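Local coordinates for transcriptional regulator, MerR family (Listeria monocytogenes str. 4b F2365, PDB 3GP4), which probably binds promoter DNA as a dimer and regulates transcription, as other members of the MerR family do, at residues A58-L71 with R82-R96. Numbering follows the deposited sequence.
Sequences AGLSIEALIDYLAL and RAELLKKQRIELKNR
Y68, R82 and L85 meet where helix 62-74 packs against the start of the long dimerisation helix 79-130, the helical hairpin by which a MerR-type regulator joins its DNA-binding domain to its coiled coil; the segments 62-71 and 82-96 run antiparallel, at 162°. L85 illustrates knobs-into-holes packing: its side chain sits among A64, D67, Y68 and L71, with CD2 3.9 Å from Y68 CB. The Y68 ring leaves its helix with CG anti to the backbone N (chi1 178°), which carries CE1 to within 3.6 Å of L86 CD2 and the hydroxyl to a hydrogen bond with Y114 OH of the second subunit. R82 crosses the Y68 side chain at about a right angle, and its aliphatic part also slides past L71 in the opposite direction, CG lying 3.5 Å from L71 CB. Its guanidinium reaches beyond the hairpin to a salt bridge with E124 of the second subunit, so Y68 and R82 serve both the intrachain packing and the dimer interface. Nearer the turn that precedes helix 62-74, Q89 NE2 lies 3.4 Å from A64 CB, while a water joins Q89 OE1 to S61 N. G59 closes the preceding helix in a Schellman motif, and beside it R96 NH2 donates to A58 O at 3.0 Å, from 27° out of the carbonyl plane.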
# COMPACT_ATOMS: atom_id res chain seq x y z
N ALA A 58 -6.33 3.66 -1.73
CA ALA A 58 -5.74 3.69 -0.38
C ALA A 58 -6.08 2.50 0.54
O ALA A 58 -5.66 2.49 1.70
CB ALA A 58 -6.07 5.01 0.33
N GLY A 59 -6.89 1.57 0.04
CA GLY A 59 -7.22 0.30 0.71
C GLY A 59 -8.42 0.34 1.65
O GLY A 59 -8.60 -0.56 2.46
N LEU A 60 -9.23 1.39 1.58
CA LEU A 60 -10.47 1.37 2.38
C LEU A 60 -11.31 0.23 1.86
O LEU A 60 -11.43 0.04 0.63
CB LEU A 60 -11.26 2.69 2.27
CG LEU A 60 -10.79 3.78 3.25
CD1 LEU A 60 -9.42 4.35 2.86
CD2 LEU A 60 -11.83 4.93 3.35
N SER A 61 -11.91 -0.53 2.77
CA SER A 61 -12.67 -1.69 2.33
C SER A 61 -13.91 -1.30 1.55
O SER A 61 -14.55 -0.26 1.82
CB SER A 61 -13.01 -2.65 3.49
OG SER A 61 -14.30 -2.43 4.08
N ILE A 62 -14.18 -2.10 0.53
CA ILE A 62 -15.37 -2.03 -0.29
C ILE A 62 -16.59 -2.03 0.66
O ILE A 62 -17.50 -1.24 0.46
CB ILE A 62 -15.40 -3.24 -1.26
CG1 ILE A 62 -14.60 -2.98 -2.54
CG2 ILE A 62 -16.81 -3.68 -1.60
CD1 ILE A 62 -15.32 -2.29 -3.61
N GLU A 63 -16.58 -2.86 1.70
CA GLU A 63 -17.77 -2.94 2.59
C GLU A 63 -17.97 -1.65 3.38
O GLU A 63 -19.10 -1.25 3.61
CB GLU A 63 -17.78 -4.18 3.52
CG GLU A 63 -17.69 -5.58 2.79
CD GLU A 63 -18.82 -5.86 1.80
OE1 GLU A 63 -19.92 -5.26 1.88
OE2 GLU A 63 -18.63 -6.74 0.92
N ALA A 64 -16.87 -1.00 3.79
CA ALA A 64 -16.99 0.26 4.55
C ALA A 64 -17.58 1.34 3.64
O ALA A 64 -18.45 2.10 4.07
CB ALA A 64 -15.64 0.69 5.11
N LEU A 65 -17.11 1.38 2.39
CA LEU A 65 -17.50 2.44 1.45
C LEU A 65 -18.97 2.27 1.04
O LEU A 65 -19.68 3.27 0.89
CB LEU A 65 -16.59 2.46 0.23
CG LEU A 65 -15.13 2.90 0.53
CD1 LEU A 65 -14.30 2.68 -0.70
CD2 LEU A 65 -15.07 4.37 0.94
N ILE A 66 -19.39 1.02 0.89
CA ILE A 66 -20.81 0.71 0.61
C ILE A 66 -21.68 1.17 1.77
O ILE A 66 -22.73 1.81 1.53
CB ILE A 66 -21.02 -0.77 0.24
CG1 ILE A 66 -20.41 -1.03 -1.16
CG2 ILE A 66 -22.52 -1.15 0.15
CD1 ILE A 66 -20.30 -2.54 -1.53
N ASP A 67 -21.25 0.90 3.01
CA ASP A 67 -22.00 1.36 4.23
C ASP A 67 -22.11 2.87 4.27
O ASP A 67 -23.17 3.40 4.65
CB ASP A 67 -21.33 0.94 5.57
CG ASP A 67 -21.68 -0.47 6.01
OD1 ASP A 67 -22.33 -1.22 5.25
OD2 ASP A 67 -21.29 -0.84 7.14
N TYR A 68 -21.03 3.55 3.92
CA TYR A 68 -20.96 5.01 3.97
C TYR A 68 -21.96 5.63 3.00
O TYR A 68 -22.76 6.51 3.37
CB TYR A 68 -19.54 5.50 3.67
CG TYR A 68 -19.43 7.00 3.67
CD1 TYR A 68 -19.34 7.71 4.85
CD2 TYR A 68 -19.43 7.72 2.47
CE1 TYR A 68 -19.24 9.09 4.87
CE2 TYR A 68 -19.35 9.11 2.47
CZ TYR A 68 -19.24 9.79 3.69
OH TYR A 68 -19.15 11.17 3.72
N LEU A 69 -21.94 5.15 1.75
CA LEU A 69 -22.98 5.57 0.80
C LEU A 69 -24.41 5.22 1.26
O LEU A 69 -25.31 6.10 1.17
CB LEU A 69 -22.72 5.03 -0.61
CG LEU A 69 -23.77 5.56 -1.59
CD1 LEU A 69 -23.68 7.06 -1.78
CD2 LEU A 69 -23.59 4.88 -2.89
N ALA A 70 -24.64 4.00 1.74
CA ALA A 70 -25.94 3.61 2.33
C ALA A 70 -26.44 4.58 3.42
O ALA A 70 -27.61 5.01 3.38
CB ALA A 70 -25.93 2.15 2.85
N LEU A 71 -25.57 4.91 4.37
CA LEU A 71 -25.90 5.94 5.39
C LEU A 71 -26.26 7.29 4.77
O LEU A 71 -27.33 7.88 5.10
CB LEU A 71 -24.75 6.11 6.39
CG LEU A 71 -24.47 4.92 7.33
CD1 LEU A 71 -23.11 5.04 8.00
CD2 LEU A 71 -25.57 4.75 8.41
N ARG A 82 -21.99 8.36 10.09
CA ARG A 82 -21.04 8.55 9.00
C ARG A 82 -19.66 9.10 9.47
O ARG A 82 -18.64 8.67 8.94
CB ARG A 82 -21.64 9.42 7.91
CG ARG A 82 -22.46 8.66 6.93
CD ARG A 82 -23.03 9.62 5.87
NE ARG A 82 -24.31 10.23 6.33
CZ ARG A 82 -24.82 11.36 5.85
NH1 ARG A 82 -24.19 12.06 4.90
NH2 ARG A 82 -25.98 11.80 6.30
N ALA A 83 -19.63 10.05 10.41
CA ALA A 83 -18.36 10.59 10.91
C ALA A 83 -17.60 9.50 11.66
O ALA A 83 -16.37 9.39 11.50
CB ALA A 83 -18.53 11.82 11.81
N GLU A 84 -18.32 8.69 12.45
CA GLU A 84 -17.68 7.58 13.18
C GLU A 84 -17.05 6.55 12.22
O GLU A 84 -15.96 5.97 12.51
CB GLU A 84 -18.69 6.86 14.06
CG GLU A 84 -19.12 7.67 15.28
CD GLU A 84 -17.98 7.92 16.24
OE1 GLU A 84 -17.18 6.97 16.48
OE2 GLU A 84 -17.88 9.06 16.76
N LEU A 85 -17.78 6.27 11.13
CA LEU A 85 -17.30 5.34 10.09
C LEU A 85 -16.00 5.86 9.47
O LEU A 85 -14.99 5.11 9.42
CB LEU A 85 -18.39 5.11 9.03
CG LEU A 85 -18.19 4.12 7.87
CD1 LEU A 85 -19.54 3.76 7.28
CD2 LEU A 85 -17.30 4.65 6.73
N LEU A 86 -16.01 7.11 9.00
CA LEU A 86 -14.79 7.78 8.50
C LEU A 86 -13.62 7.78 9.53
O LEU A 86 -12.46 7.50 9.16
CB LEU A 86 -15.10 9.20 7.97
CG LEU A 86 -16.12 9.27 6.83
CD1 LEU A 86 -16.29 10.70 6.29
CD2 LEU A 86 -15.79 8.27 5.66
N LYS A 87 -13.93 8.04 10.81
CA LYS A 87 -12.90 8.07 11.86
C LYS A 87 -12.22 6.69 12.03
O LYS A 87 -10.97 6.63 12.22
CB LYS A 87 -13.46 8.58 13.20
CG LYS A 87 -13.66 10.11 13.23
CD LYS A 87 -14.54 10.58 14.41
CE LYS A 87 -15.13 11.98 14.17
NZ LYS A 87 -15.61 12.62 15.44
N LYS A 88 -13.02 5.63 11.99
CA LYS A 88 -12.52 4.22 12.08
C LYS A 88 -11.60 3.91 10.90
O LYS A 88 -10.49 3.33 11.06
CB LYS A 88 -13.72 3.26 12.03
CG LYS A 88 -13.59 1.98 12.83
CD LYS A 88 -14.33 2.21 14.20
CE LYS A 88 -15.87 2.25 14.03
NZ LYS A 88 -16.62 3.13 15.03
N GLN A 89 -12.06 4.28 9.70
CA GLN A 89 -11.25 4.08 8.47
C GLN A 89 -9.95 4.89 8.51
O GLN A 89 -8.89 4.41 8.04
CB GLN A 89 -12.06 4.44 7.21
CG GLN A 89 -13.20 3.48 6.96
CD GLN A 89 -12.69 2.04 6.79
OE1 GLN A 89 -11.76 1.79 6.01
NE2 GLN A 89 -13.28 1.11 7.54
N ARG A 90 -10.04 6.09 9.08
CA ARG A 90 -8.88 6.98 9.26
C ARG A 90 -7.79 6.34 10.10
O ARG A 90 -6.59 6.32 9.69
CB ARG A 90 -9.34 8.33 9.85
CG ARG A 90 -8.38 9.52 9.65
CD ARG A 90 -7.13 9.52 10.59
NE ARG A 90 -6.35 10.74 10.34
CZ ARG A 90 -5.11 11.00 10.74
NH1 ARG A 90 -4.52 12.15 10.36
NH2 ARG A 90 -4.44 10.15 11.49
N ILE A 91 -8.19 5.82 11.27
CA ILE A 91 -7.25 5.10 12.17
C ILE A 91 -6.53 3.97 11.41
O ILE A 91 -5.28 3.84 11.49
CB ILE A 91 -8.00 4.56 13.40
CG1 ILE A 91 -8.33 5.72 14.35
CG2 ILE A 91 -7.22 3.40 14.09
CD1 ILE A 91 -9.28 5.31 15.47
N GLU A 92 -7.31 3.16 10.70
CA GLU A 92 -6.76 1.99 10.00
C GLU A 92 -5.84 2.39 8.86
O GLU A 92 -4.81 1.71 8.62
CB GLU A 92 -7.88 1.06 9.53
CG GLU A 92 -8.65 0.47 10.72
CD GLU A 92 -9.86 -0.36 10.35
OE1 GLU A 92 -9.96 -0.82 9.19
OE2 GLU A 92 -10.71 -0.59 11.24
N LEU A 93 -6.20 3.45 8.15
CA LEU A 93 -5.35 3.97 7.08
C LEU A 93 -4.05 4.54 7.68
O LEU A 93 -2.96 4.30 7.13
CB LEU A 93 -6.06 5.04 6.21
CG LEU A 93 -5.21 5.76 5.12
CD1 LEU A 93 -4.48 4.80 4.12
CD2 LEU A 93 -6.05 6.77 4.33
N LYS A 94 -4.18 5.29 8.78
CA LYS A 94 -2.98 5.87 9.44
C LYS A 94 -2.05 4.73 9.87
O LYS A 94 -0.83 4.83 9.68
CB LYS A 94 -3.34 6.72 10.67
CG LYS A 94 -2.12 7.22 11.52
CD LYS A 94 -1.19 8.05 10.62
CE LYS A 94 -0.34 9.10 11.41
NZ LYS A 94 0.76 8.49 12.19
N ASN A 95 -2.62 3.67 10.43
CA ASN A 95 -1.81 2.51 10.81
C ASN A 95 -1.08 1.88 9.62
O ASN A 95 0.13 1.63 9.73
CB ASN A 95 -2.60 1.51 11.64
CG ASN A 95 -2.98 2.08 13.00
OD1 ASN A 95 -2.42 3.09 13.43
ND2 ASN A 95 -3.95 1.45 13.68
N ARG A 96 -1.78 1.70 8.48
CA ARG A 96 -1.15 1.20 7.23
C ARG A 96 0.01 2.06 6.75
O ARG A 96 1.10 1.52 6.39
CB ARG A 96 -2.18 1.01 6.10
CG ARG A 96 -3.11 -0.19 6.28
CD ARG A 96 -3.89 -0.52 4.99
NE ARG A 96 -4.76 0.57 4.50
CZ ARG A 96 -5.97 0.85 4.99
NH1 ARG A 96 -6.46 0.17 6.00
NH2 ARG A 96 -6.69 1.84 4.46
O HOH W 1 -3.20 0.75 1.92
O HOH W 2 -11.55 -0.65 5.46